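Local structure of carbohydrate deacetylase Agd3 (Neosartorya fumigata, 6NWZ) at residues L145-T150 and A156-G161; L536-D541 and V585-V590; F127-V132 and A213-F218. The protein probably removes acetyl groups from N-acetylated sugars of the exopolysaccharide galactosaminogalactan and is required for Aspergillus fumigatus biofilm formation. All coordinates share one frame; numbering follows the deposited sequence.

Interaction 1: L145-T150 and A156-G161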
ATOM      1  N   LEU A 145      12.473  -0.555  19.977  1.00 42.59           N
ATOM      2  CA  LEU A 145      11.281  -1.207  20.498  1.00 29.35           C
ATOM      3  C   LEU A 145      11.078  -2.521  19.760  1.00 31.00           C
ATOM      4  O   LEU A 145      11.346  -2.609  18.559  1.00 37.75           O
ATOM      5  CB  LEU A 145      10.051  -0.303  20.333  1.00 20.15           C
ATOM      6  CG  LEU A 145       8.644  -0.906  20.347  1.00 19.23           C
ATOM      7  CD1 LEU A 145       8.318  -1.449  21.710  1.00 26.46           C
ATOM      8  CD2 LEU A 145       7.626   0.135  19.950  1.00 25.44           C
ATOM      9  N   SER A 146      10.612  -3.542  20.475  1.00 25.04           N
ATOM     10  CA  SER A 146      10.391  -4.837  19.850  1.00 32.60           C
ATOM     11  C   SER A 146       9.343  -5.612  20.632  1.00 30.93           C
ATOM     12  O   SER A 146       9.239  -5.479  21.854  1.00 39.27           O
ATOM     13  CB  SER A 146      11.681  -5.652  19.782  1.00 20.01           C
ATOM     14  OG  SER A 146      12.026  -6.102  21.078  1.00 31.84           O
ATOM     15  N   PHE A 147       8.576  -6.431  19.912  1.00 20.00           N
ATOM     16  CA  PHE A 147       7.666  -7.367  20.557  1.00 21.10           C
ATOM     17  C   PHE A 147       8.452  -8.517  21.170  1.00 33.12           C
ATOM     18  O   PHE A 147       9.302  -9.122  20.509  1.00 31.06           O
ATOM     19  CB  PHE A 147       6.645  -7.910  19.556  1.00 26.79           C
ATOM     20  CG  PHE A 147       5.557  -6.936  19.216  1.00 23.49           C
ATOM     21  CD1 PHE A 147       4.603  -6.590  20.159  1.00 24.35           C
ATOM     22  CD2 PHE A 147       5.489  -6.367  17.957  1.00 21.14           C
ATOM     23  CE1 PHE A 147       3.605  -5.689  19.852  1.00 32.80           C
ATOM     24  CE2 PHE A 147       4.495  -5.468  17.644  1.00 32.02           C
ATOM     25  CZ  PHE A 147       3.552  -5.127  18.592  1.00 31.69           C
ATOM     26  N   THR A 148       8.173  -8.816  22.437  1.00 19.77           N
ATOM     27  CA  THR A 148       8.818  -9.924  23.118  1.00 22.45           C
ATOM     28  C   THR A 148       7.916 -11.141  23.256  1.00 31.01           C
ATOM     29  O   THR A 148       8.408 -12.225  23.587  1.00 31.28           O
ATOM     30  CB  THR A 148       9.300  -9.486  24.502  1.00 30.47           C
ATOM     31  OG1 THR A 148       8.194  -8.973  25.253  1.00 30.58           O
ATOM     32  CG2 THR A 148      10.355  -8.407  24.361  1.00 29.43           C
ATOM     33  N   ASP A 149       6.620 -10.993  23.001  1.00 26.75           N
ATOM     34  CA  ASP A 149       5.688 -12.110  23.095  1.00 33.02           C
ATOM     35  C   ASP A 149       4.516 -11.807  22.172  1.00 28.40           C
ATOM     36  O   ASP A 149       3.758 -10.863  22.417  1.00 32.37           O
ATOM     37  CB  ASP A 149       5.231 -12.319  24.538  1.00 29.67           C
ATOM     38  CG  ASP A 149       4.347 -13.545  24.708  1.00 46.67           C
ATOM     39  OD1 ASP A 149       4.146 -14.298  23.731  1.00 42.59           O
ATOM     40  OD2 ASP A 149       3.847 -13.755  25.833  1.00 49.85           O
ATOM     41  N   THR A 150       4.382 -12.595  21.107  1.00 26.52           N
ATOM     42  CA  THR A 150       3.293 -12.460  20.152  1.00 20.07           C
ATOM     43  C   THR A 150       2.294 -13.604  20.249  1.00 29.63           C
ATOM     44  O   THR A 150       1.463 -13.764  19.349  1.00 35.35           O
ATOM     45  CB  THR A 150       3.845 -12.368  18.727  1.00 19.63           C
ATOM     46  OG1 THR A 150       4.576 -13.563  18.415  1.00 37.74           O
ATOM     47  CG2 THR A 150       4.770 -11.178  18.602  1.00 27.38           C
ATOM     48  N   ALA A 156      -1.361 -12.456  13.585  1.00 38.10           N
ATOM     49  CA  ALA A 156      -0.861 -11.164  13.131  1.00 26.66           C
ATOM     50  C   ALA A 156       0.413 -11.300  12.310  1.00 30.38           C
ATOM     51  O   ALA A 156       0.725 -10.404  11.520  1.00 32.15           O
ATOM     52  CB  ALA A 156      -0.620 -10.240  14.325  1.00 29.46           C
ATOM     53  N   GLY A 157       1.148 -12.397  12.472  1.00 29.40           N
ATOM     54  CA  GLY A 157       2.317 -12.629  11.649  1.00 20.08           C
ATOM     55  C   GLY A 157       3.495 -11.732  11.941  1.00 31.79           C
ATOM     56  O   GLY A 157       4.365 -11.567  11.080  1.00 37.35           O
ATOM     57  N   LEU A 158       3.551 -11.141  13.130  1.00 31.89           N
ATOM     58  CA  LEU A 158       4.673 -10.293  13.498  1.00 28.10           C
ATOM     59  C   LEU A 158       5.821 -11.156  14.009  1.00 30.56           C
ATOM     60  O   LEU A 158       5.611 -12.075  14.807  1.00 49.06           O
ATOM     61  CB  LEU A 158       4.249  -9.282  14.560  1.00 26.56           C
ATOM     62  CG  LEU A 158       3.021  -8.441  14.209  1.00 25.70           C
ATOM     63  CD1 LEU A 158       2.706  -7.452  15.320  1.00 18.69           C
ATOM     64  CD2 LEU A 158       3.240  -7.721  12.893  1.00 25.44           C
ATOM     65  N   LYS A 159       7.031 -10.868  13.537  1.00 35.20           N
ATOM     66  CA  LYS A 159       8.207 -11.629  13.939  1.00 26.57           C
ATOM     67  C   LYS A 159       8.739 -11.086  15.260  1.00 35.15           C
ATOM     68  O   LYS A 159       9.092  -9.905  15.360  1.00 49.43           O
ATOM     69  CB  LYS A 159       9.273 -11.589  12.845  1.00 19.40           C
ATOM     70  CG  LYS A 159       8.916 -12.476  11.660  1.00 26.01           C
ATOM     71  CD  LYS A 159       9.976 -12.507  10.571  1.00 20.28           C
ATOM     72  CE  LYS A 159       9.523 -13.419   9.425  1.00 20.82           C
ATOM     73  NZ  LYS A 159      10.427 -13.401   8.234  1.00 33.45           N
ATOM     74  N   THR A 160       8.791 -11.953  16.265  1.00 36.55           N
ATOM     75  CA  THR A 160       9.201 -11.563  17.606  1.00 28.22           C
ATOM     76  C   THR A 160      10.668 -11.145  17.630  1.00 31.92           C
ATOM     77  O   THR A 160      11.512 -11.735  16.951  1.00 45.28           O
ATOM     78  CB  THR A 160       8.970 -12.727  18.575  1.00 33.72           C
ATOM     79  OG1 THR A 160       7.682 -13.309  18.326  1.00 40.09           O
ATOM     80  CG2 THR A 160       9.032 -12.257  20.017  1.00 20.64           C
ATOM     81  N   GLY A 161      10.966 -10.112  18.418  1.00 24.60           N
ATOM     82  CA  GLY A 161      12.328  -9.684  18.646  1.00 29.13           C
ATOM     83  C   GLY A 161      12.883  -8.702  17.638  1.00 29.89           C
ATOM     84  O   GLY A 161      13.967  -8.150  17.869  1.00 46.15           O
TER

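Interaction 2: L536-D541 and V585-V590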
ATOM      1  N   LEU A 536       3.086  -1.546   5.321  1.00 26.29           N
ATOM      2  CA  LEU A 536       2.462  -1.919   6.585  1.00 31.99           C
ATOM      3  C   LEU A 536       1.149  -1.179   6.825  1.00 31.82           C
ATOM      4  O   LEU A 536       0.385  -1.575   7.710  1.00 26.37           O
ATOM      5  CB  LEU A 536       3.441  -1.679   7.739  1.00 28.94           C
ATOM      6  CG  LEU A 536       4.700  -2.552   7.672  1.00 23.28           C
ATOM      7  CD1 LEU A 536       5.650  -2.281   8.825  1.00 18.93           C
ATOM      8  CD2 LEU A 536       4.301  -4.014   7.647  1.00 24.97           C
ATOM      9  N   GLY A 537       0.870  -0.126   6.061  1.00 31.71           N
ATOM     10  CA  GLY A 537      -0.428   0.509   6.053  1.00 22.14           C
ATOM     11  C   GLY A 537      -1.403  -0.101   5.071  1.00 31.27           C
ATOM     12  O   GLY A 537      -2.503   0.430   4.890  1.00 34.93           O
ATOM     13  N   LEU A 538      -1.015  -1.203   4.423  1.00 28.21           N
ATOM     14  CA  LEU A 538      -1.864  -1.938   3.482  1.00 37.03           C
ATOM     15  C   LEU A 538      -2.255  -1.085   2.276  1.00 33.61           C
ATOM     16  O   LEU A 538      -3.297  -1.306   1.655  1.00 47.05           O
ATOM     17  CB  LEU A 538      -3.110  -2.504   4.172  1.00 32.41           C
ATOM     18  CG  LEU A 538      -2.852  -3.401   5.384  1.00 29.23           C
ATOM     19  CD1 LEU A 538      -4.129  -4.120   5.808  1.00 30.48           C
ATOM     20  CD2 LEU A 538      -1.728  -4.391   5.105  1.00 22.02           C
ATOM     21  N   ARG A 539      -1.418  -0.112   1.931  1.00 28.28           N
ATOM     22  CA  ARG A 539      -1.618   0.672   0.721  1.00 32.35           C
ATOM     23  C   ARG A 539      -1.196  -0.162  -0.486  1.00 36.39           C
ATOM     24  O   ARG A 539      -0.019  -0.515  -0.624  1.00 35.03           O
ATOM     25  CB  ARG A 539      -0.825   1.974   0.798  1.00 34.82           C
ATOM     26  CG  ARG A 539      -1.195   2.847   1.995  1.00 31.86           C
ATOM     27  CD  ARG A 539      -2.537   3.532   1.795  1.00 29.16           C
ATOM     28  NE  ARG A 539      -2.442   4.588   0.794  1.00 52.72           N
ATOM     29  CZ  ARG A 539      -2.307   5.880   1.076  1.00 52.63           C
ATOM     30  NH1 ARG A 539      -2.271   6.288   2.341  1.00 30.61           N
ATOM     31  NH2 ARG A 539      -2.216   6.765   0.092  1.00 45.08           N
ATOM     32  N   HIS A 540      -2.158  -0.484  -1.351  1.00 31.50           N
ATOM     33  CA  HIS A 540      -1.918  -1.316  -2.523  1.00 27.24           C
ATOM     34  C   HIS A 540      -1.381  -0.536  -3.719  1.00 32.50           C
ATOM     35  O   HIS A 540      -1.323  -1.096  -4.821  1.00 35.71           O
ATOM     36  CB  HIS A 540      -3.205  -2.042  -2.924  1.00 38.05           C
ATOM     37  CG  HIS A 540      -3.660  -3.060  -1.926  1.00 41.39           C
ATOM     38  ND1 HIS A 540      -4.823  -3.784  -2.078  1.00 46.59           N
ATOM     39  CD2 HIS A 540      -3.104  -3.481  -0.765  1.00 42.63           C
ATOM     40  CE1 HIS A 540      -4.965  -4.604  -1.052  1.00 48.08           C
ATOM     41  NE2 HIS A 540      -3.935  -4.441  -0.242  1.00 34.79           N
ATOM     42  N   ASP A 541      -1.000   0.728  -3.534  1.00 40.52           N
ATOM     43  CA  ASP A 541      -0.470   1.521  -4.635  1.00 36.49           C
ATOM     44  C   ASP A 541       0.840   0.924  -5.134  1.00 36.02           C
ATOM     45  O   ASP A 541       1.639   0.388  -4.361  1.00 42.98           O
ATOM     46  CB  ASP A 541      -0.230   2.971  -4.203  1.00 43.76           C
ATOM     47  CG  ASP A 541      -1.258   3.469  -3.207  1.00 46.95           C
ATOM     48  OD1 ASP A 541      -2.056   2.648  -2.708  1.00 48.70           O
ATOM     49  OD2 ASP A 541      -1.262   4.687  -2.921  1.00 41.09           O
ATOM     50  N   VAL A 585       7.639  -8.961   9.301  1.00 30.05           N
ATOM     51  CA  VAL A 585       6.450  -9.799   9.228  1.00 28.04           C
ATOM     52  C   VAL A 585       6.762 -11.042   8.401  1.00 35.93           C
ATOM     53  O   VAL A 585       7.773 -11.115   7.701  1.00 32.45           O
ATOM     54  CB  VAL A 585       5.249  -9.049   8.622  1.00 26.59           C
ATOM     55  CG1 VAL A 585       4.937  -7.795   9.422  1.00 23.77           C
ATOM     56  CG2 VAL A 585       5.540  -8.692   7.183  1.00 21.61           C
ATOM     57  N   ASP A 586       5.868 -12.031   8.485  1.00 38.59           N
ATOM     58  CA  ASP A 586       5.969 -13.225   7.654  1.00 43.33           C
ATOM     59  C   ASP A 586       4.910 -13.256   6.555  1.00 36.49           C
ATOM     60  O   ASP A 586       4.677 -14.307   5.950  1.00 29.45           O
ATOM     61  CB  ASP A 586       5.886 -14.495   8.501  1.00 46.58           C
ATOM     62  CG  ASP A 586       4.581 -14.612   9.262  1.00 86.11           C
ATOM     63  OD1 ASP A 586       3.552 -14.962   8.641  1.00 94.69           O
ATOM     64  OD2 ASP A 586       4.583 -14.346  10.480  1.00101.47           O
ATOM     65  N   TRP A 587       4.269 -12.124   6.280  1.00 30.07           N
ATOM     66  CA  TRP A 587       3.221 -12.081   5.278  1.00 24.51           C
ATOM     67  C   TRP A 587       3.796 -12.318   3.883  1.00 32.71           C
ATOM     68  O   TRP A 587       4.977 -12.064   3.630  1.00 30.95           O
ATOM     69  CB  TRP A 587       2.508 -10.733   5.304  1.00 23.79           C
ATOM     70  CG  TRP A 587       2.056 -10.284   6.659  1.00 31.70           C
ATOM     71  CD1 TRP A 587       1.858 -11.061   7.767  1.00 31.74           C
ATOM     72  CD2 TRP A 587       1.750  -8.943   7.050  1.00 26.27           C
ATOM     73  NE1 TRP A 587       1.446 -10.281   8.821  1.00 29.71           N
ATOM     74  CE2 TRP A 587       1.373  -8.975   8.405  1.00 27.91           C
ATOM     75  CE3 TRP A 587       1.761  -7.715   6.382  1.00 23.85           C
ATOM     76  CZ2 TRP A 587       1.009  -7.829   9.104  1.00 35.64           C
ATOM     77  CZ3 TRP A 587       1.399  -6.579   7.077  1.00 32.14           C
ATOM     78  CH2 TRP A 587       1.028  -6.644   8.423  1.00 30.85           C
ATOM     79  N   PRO A 588       2.975 -12.804   2.959  1.00 37.53           N
ATOM     80  CA  PRO A 588       3.409 -12.890   1.563  1.00 41.13           C
ATOM     81  C   PRO A 588       3.481 -11.514   0.919  1.00 41.55           C
ATOM     82  O   PRO A 588       2.836 -10.554   1.350  1.00 34.79           O
ATOM     83  CB  PRO A 588       2.324 -13.752   0.902  1.00 29.97           C
ATOM     84  CG  PRO A 588       1.621 -14.437   2.036  1.00 38.35           C
ATOM     85  CD  PRO A 588       1.688 -13.479   3.181  1.00 30.02           C
ATOM     86  N   LEU A 589       4.301 -11.427  -0.124  1.00 32.93           N
ATOM     87  CA  LEU A 589       4.306 -10.296  -1.042  1.00 32.27           C
ATOM     88  C   LEU A 589       3.797 -10.802  -2.384  1.00 36.42           C
ATOM     89  O   LEU A 589       4.400 -11.700  -2.979  1.00 33.67           O
ATOM     90  CB  LEU A 589       5.702  -9.692  -1.191  1.00 19.82           C
ATOM     91  CG  LEU A 589       6.283  -8.939   0.007  1.00 32.34           C
ATOM     92  CD1 LEU A 589       7.760  -8.653  -0.206  1.00 26.27           C
ATOM     93  CD2 LEU A 589       5.526  -7.647   0.238  1.00 20.00           C
ATOM     94  N   VAL A 590       2.686 -10.240  -2.850  1.00 33.43           N
ATOM     95  CA  VAL A 590       2.040 -10.704  -4.070  1.00 35.66           C
ATOM     96  C   VAL A 590       2.031  -9.567  -5.079  1.00 37.24           C
ATOM     97  O   VAL A 590       1.487  -8.490  -4.805  1.00 34.02           O
ATOM     98  CB  VAL A 590       0.616 -11.208  -3.803  1.00 23.47           C
ATOM     99  CG1 VAL A 590      -0.000 -11.682  -5.087  1.00 26.34           C
ATOM    100  CG2 VAL A 590       0.648 -12.331  -2.781  1.00 31.00           C
TER

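Interaction 3: F127-V132 and A213-F218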
ATOM      1  N   PHE A 127      -3.514   0.182  34.154  1.00 40.29           N
ATOM      2  CA  PHE A 127      -2.854  -0.660  33.166  1.00 46.35           C
ATOM      3  C   PHE A 127      -1.868  -1.622  33.814  1.00 42.63           C
ATOM      4  O   PHE A 127      -1.005  -2.181  33.128  1.00 36.87           O
ATOM      5  CB  PHE A 127      -2.157   0.202  32.114  1.00 44.83           C
ATOM      6  CG  PHE A 127      -3.053   1.237  31.500  1.00 45.74           C
ATOM      7  CD1 PHE A 127      -4.140   0.861  30.727  1.00 41.09           C
ATOM      8  CD2 PHE A 127      -2.818   2.585  31.707  1.00 33.48           C
ATOM      9  CE1 PHE A 127      -4.969   1.812  30.163  1.00 31.69           C
ATOM     10  CE2 PHE A 127      -3.640   3.538  31.147  1.00 31.76           C
ATOM     11  CZ  PHE A 127      -4.718   3.153  30.374  1.00 32.99           C
ATOM     12  N   GLY A 128      -1.978  -1.814  35.127  1.00 37.23           N
ATOM     13  CA  GLY A 128      -1.175  -2.805  35.824  1.00 39.82           C
ATOM     14  C   GLY A 128       0.311  -2.533  35.806  1.00 44.16           C
ATOM     15  O   GLY A 128       1.107  -3.475  35.894  1.00 49.30           O
ATOM     16  N   ALA A 129       0.710  -1.267  35.702  1.00 35.46           N
ATOM     17  CA  ALA A 129       2.120  -0.923  35.613  1.00 49.51           C
ATOM     18  C   ALA A 129       2.353   0.452  36.220  1.00 45.52           C
ATOM     19  O   ALA A 129       1.418   1.214  36.476  1.00 50.54           O
ATOM     20  CB  ALA A 129       2.615  -0.956  34.162  1.00 36.23           C
ATOM     21  N   SER A 130       3.624   0.760  36.450  1.00 39.70           N
ATOM     22  CA  SER A 130       4.052   2.070  36.909  1.00 43.90           C
ATOM     23  C   SER A 130       5.218   2.541  36.057  1.00 52.23           C
ATOM     24  O   SER A 130       6.006   1.736  35.549  1.00 53.42           O
ATOM     25  CB  SER A 130       4.473   2.054  38.373  1.00 30.92           C
ATOM     26  OG  SER A 130       5.390   0.998  38.601  1.00 60.23           O
ATOM     27  N   ALA A 131       5.324   3.854  35.907  1.00 43.91           N
ATOM     28  CA  ALA A 131       6.419   4.418  35.135  1.00 42.62           C
ATOM     29  C   ALA A 131       7.735   4.239  35.877  1.00 39.60           C
ATOM     30  O   ALA A 131       7.806   4.411  37.098  1.00 51.75           O
ATOM     31  CB  ALA A 131       6.169   5.898  34.861  1.00 41.13           C
ATOM     32  N   VAL A 132       8.785   3.887  35.132  1.00 39.78           N
ATOM     33  CA  VAL A 132      10.136   3.901  35.672  1.00 37.86           C
ATOM     34  C   VAL A 132      10.538   5.307  36.092  1.00 49.79           C
ATOM     35  O   VAL A 132      11.570   5.483  36.748  1.00 52.26           O
ATOM     36  CB  VAL A 132      11.125   3.310  34.637  1.00 31.42           C
ATOM     37  CG1 VAL A 132      12.452   2.983  35.278  1.00 33.14           C
ATOM     38  CG2 VAL A 132      10.550   2.055  34.011  1.00 29.75           C
ATOM     39  N   ALA A 213      -2.654  -2.413  26.364  1.00 29.47           N
ATOM     40  CA  ALA A 213      -2.250  -1.036  26.623  1.00 32.28           C
ATOM     41  C   ALA A 213      -0.870  -0.774  26.038  1.00 29.08           C
ATOM     42  O   ALA A 213       0.070  -1.536  26.289  1.00 35.26           O
ATOM     43  CB  ALA A 213      -2.244  -0.731  28.126  1.00 21.78           C
ATOM     44  N   PHE A 214      -0.750   0.314  25.280  1.00 32.59           N
ATOM     45  CA  PHE A 214       0.503   0.729  24.663  1.00 32.67           C
ATOM     46  C   PHE A 214       0.990   2.009  25.333  1.00 33.23           C
ATOM     47  O   PHE A 214       0.307   3.039  25.282  1.00 46.22           O
ATOM     48  CB  PHE A 214       0.330   0.947  23.159  1.00 35.31           C
ATOM     49  CG  PHE A 214       0.304  -0.325  22.351  1.00 32.19           C
ATOM     50  CD1 PHE A 214      -0.874  -1.027  22.174  1.00 27.37           C
ATOM     51  CD2 PHE A 214       1.459  -0.806  21.751  1.00 24.63           C
ATOM     52  CE1 PHE A 214      -0.902  -2.189  21.426  1.00 31.73           C
ATOM     53  CE2 PHE A 214       1.439  -1.969  21.002  1.00 22.80           C
ATOM     54  CZ  PHE A 214       0.257  -2.662  20.840  1.00 31.99           C
ATOM     55  N   PHE A 215       2.167   1.946  25.952  1.00 30.34           N
ATOM     56  CA  PHE A 215       2.790   3.099  26.601  1.00 27.93           C
ATOM     57  C   PHE A 215       3.597   3.947  25.625  1.00 40.98           C
ATOM     58  O   PHE A 215       4.687   4.426  25.956  1.00 42.66           O
ATOM     59  CB  PHE A 215       3.667   2.619  27.754  1.00 24.15           C
ATOM     60  CG  PHE A 215       2.942   1.757  28.750  1.00 25.68           C
ATOM     61  CD1 PHE A 215       1.682   2.110  29.207  1.00 26.48           C
ATOM     62  CD2 PHE A 215       3.518   0.586  29.220  1.00 33.66           C
ATOM     63  CE1 PHE A 215       1.011   1.313  30.123  1.00 23.71           C
ATOM     64  CE2 PHE A 215       2.852  -0.216  30.135  1.00 33.41           C
ATOM     65  CZ  PHE A 215       1.597   0.150  30.586  1.00 37.09           C
ATOM     66  N   ILE A 216       3.085   4.142  24.411  1.00 33.87           N
ATOM     67  CA  ILE A 216       3.761   4.926  23.386  1.00 25.87           C
ATOM     68  C   ILE A 216       2.693   5.574  22.518  1.00 34.08           C
ATOM     69  O   ILE A 216       1.597   5.034  22.349  1.00 39.04           O
ATOM     70  CB  ILE A 216       4.730   4.050  22.552  1.00 29.01           C
ATOM     71  CG1 ILE A 216       5.456   4.885  21.498  1.00 27.30           C
ATOM     72  CG2 ILE A 216       3.995   2.879  21.900  1.00 27.45           C
ATOM     73  CD1 ILE A 216       6.504   4.113  20.739  1.00 30.90           C
ATOM     74  N   GLY A 217       3.004   6.759  21.993  1.00 27.42           N
ATOM     75  CA  GLY A 217       2.077   7.429  21.100  1.00 41.27           C
ATOM     76  C   GLY A 217       2.031   6.778  19.729  1.00 41.39           C
ATOM     77  O   GLY A 217       2.966   6.106  19.296  1.00 46.65           O
ATOM     78  N   PHE A 218       0.911   6.984  19.039  1.00 33.85           N
ATOM     79  CA  PHE A 218       0.710   6.487  17.686  1.00 31.80           C
ATOM     80  C   PHE A 218       0.569   7.648  16.706  1.00 39.37           C
ATOM     81  O   PHE A 218       0.019   8.700  17.044  1.00 30.49           O
ATOM     82  CB  PHE A 218      -0.524   5.586  17.613  1.00 25.69           C
ATOM     83  CG  PHE A 218      -0.244   4.154  17.955  1.00 27.36           C
ATOM     84  CD1 PHE A 218       0.096   3.786  19.243  1.00 31.42           C
ATOM     85  CD2 PHE A 218      -0.331   3.174  16.984  1.00 28.15           C
ATOM     86  CE1 PHE A 218       0.349   2.461  19.554  1.00 24.82           C
ATOM     87  CE2 PHE A 218      -0.080   1.849  17.288  1.00 25.77           C
ATOM     88  CZ  PHE A 218       0.260   1.492  18.574  1.00 28.89           C
TER

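Interaction 1: L145-T150 and A156-G161
Phe147 and Gly161 close the mouth of the long loop that joins strand 144-147 to strand 164-165 in the CBM87 region. The backbone N of Gly161 donates to Phe147 O at 2.8 Å, with an N-H...O angle of 149°. The methyl CG2 of Thr160, held anti to the backbone N, settles near this same carbonyl and the following peptide, 3.6 Å from Thr148 C. The hydroxyl branch is the one that is hydrogen-bonded: Thr150 OG1 donates to Thr160 OG1 at 3.1 Å, the side chains passing antiparallel to one another. Thr150 can reach across because its hydroxyl sits between its own backbone N and carbonyl carbon (chi1 61°). Deeper in, Leu158 CD1 comes obliquely onto the Phe147 ring, closest to CE2 at 3.5 Å. Helix 224-237 packs against this buried end, with Leu229 and Ala232 on Phe147. Backbone pairing of Leu145 with Val164 continues the closure, an arrangement typical of an antiparallel beta hairpin with a long, irregular connection.

Interaction 2: L536-D541 and V585-V590
Leu536, Leu538, Val585 and Trp587 form a small, buried, wholly apolar contact within the deacetylase range, where it meets the CBM87 region and where the loops leaving helices 520-536 and 569-584 come together. No hydrogen bond spans the two segments, and their backbones stay well apart, with CA of Leu536 9.2 Å from CA of Val585, so side chains alone bridge the space. Leu536 does most of this. With chi1 -64° and CD1 extended away (chi2 180°), the other branch, CD2, is turned to the six-membered end of the indole, 3.9 Å from Trp587 CZ3, the two side chains crossing at about a right angle. The same methyl lies 4.2 Å from Val585 CG1, so it meets both partners at once. Leu538 adds a looser touch to the same ring carbon, its CD2 standing 4.3 Å from Trp587 CZ3; both leucine methyls approach the ring obliquely. Within segment 585-590 the indole is backed by Val585, whose CB lies over the ring centre, 3.7 Å above the plane. The leucines sit at the end of helix 520-536, where Leu538, with positive phi (62°), is the C-prime residue of a Schellman motif in which Arg539 N returns to His534 O and Leu538 N to Leu535 O. One turn back in that helix, His534 binds zinc together with Asp530. The polar edge of Trp587 faces elsewhere, NE1 donating to Ala156 O in the CBM87 region, while Arg246 makes a cation-pi contact with the ring and His231 meets it edge-to-face. Phe581 of helix 569-584 packs on Trp587 and Leu584 on Leu536, so the contact lies beside the end of that helix and ahead of strand 542-546, which carries the zinc ligand His546.

Interaction 3: F127-V132 and A213-F218
Phe127 and Phe215 each turn CG beside the backbone N and anti to the carbonyl carbon (chi1 -52° and -55°), which brings the outer end of the Phe215 ring to the base of Phe127. The meeting is therefore ring edge against methylene: Phe127 CB lies in the plane of the Phe215 ring, 3.9 Å from CE1 and 4.1 Å from CZ. The Phe127 ring itself is carried onward to Ala213, whose CB points at it and comes within 3.6 Å of CD1, obliquely to the ring. Two residues on from Phe127, Ala129 adds a third touch, its CB 3.9 Å from Phe215 CZ. The tip of the Phe215 ring touches both the methylene of Phe127 and the methyl of Ala129, which lie in directions roughly at right angles from CZ. Gly128, at positive phi, lies between them, and both neighbours point CB toward segment 213-218. All four residues are buried, and the contact is purely apolar. It joins two pieces of beta structure in the CBM87 region: strand 129-131 pairs antiparallel with strand 174-176, whereas strand 209-214 runs between strands 115-119 and 198-206. Hydrophobic side chains, not backbone bonds, hold segments 127-132 and 213-218 together here. Phe215 also packs on Thr199 and Val202 of strand 198-206 and Ala174 of strand 174-176. Phe127 also rests on Gln118 of strand 115-119 and on Val121, while its carbonyl oxygen accepts a hydrogen bond from Asn204 ND2. Further back along strand 209-214, the zinc ligand Glu210 has its side chain about 11 Å from that of Ala213.

Interactions 1 and 2 touch directly, their centres about 17 Å apart, and so join the CBM87 region to the deacetylase domain. Beside the indole bond, Asp586 N lies 3.0 Å from Gly157 O, a probable hydrogen bond. Interaction 3 is equally far from interaction 1 but meets it through a single apolar touch, Leu145 CD2 to Ile216 CD1 at 4.2 Å. Interactions 2 and 3 do not meet; their centres are about 28 Å apart and their nearest atoms about 10 Å. Interaction 2 also lies near bound metal: the side chain of Val585 is about 9 Å from a bound zinc ion.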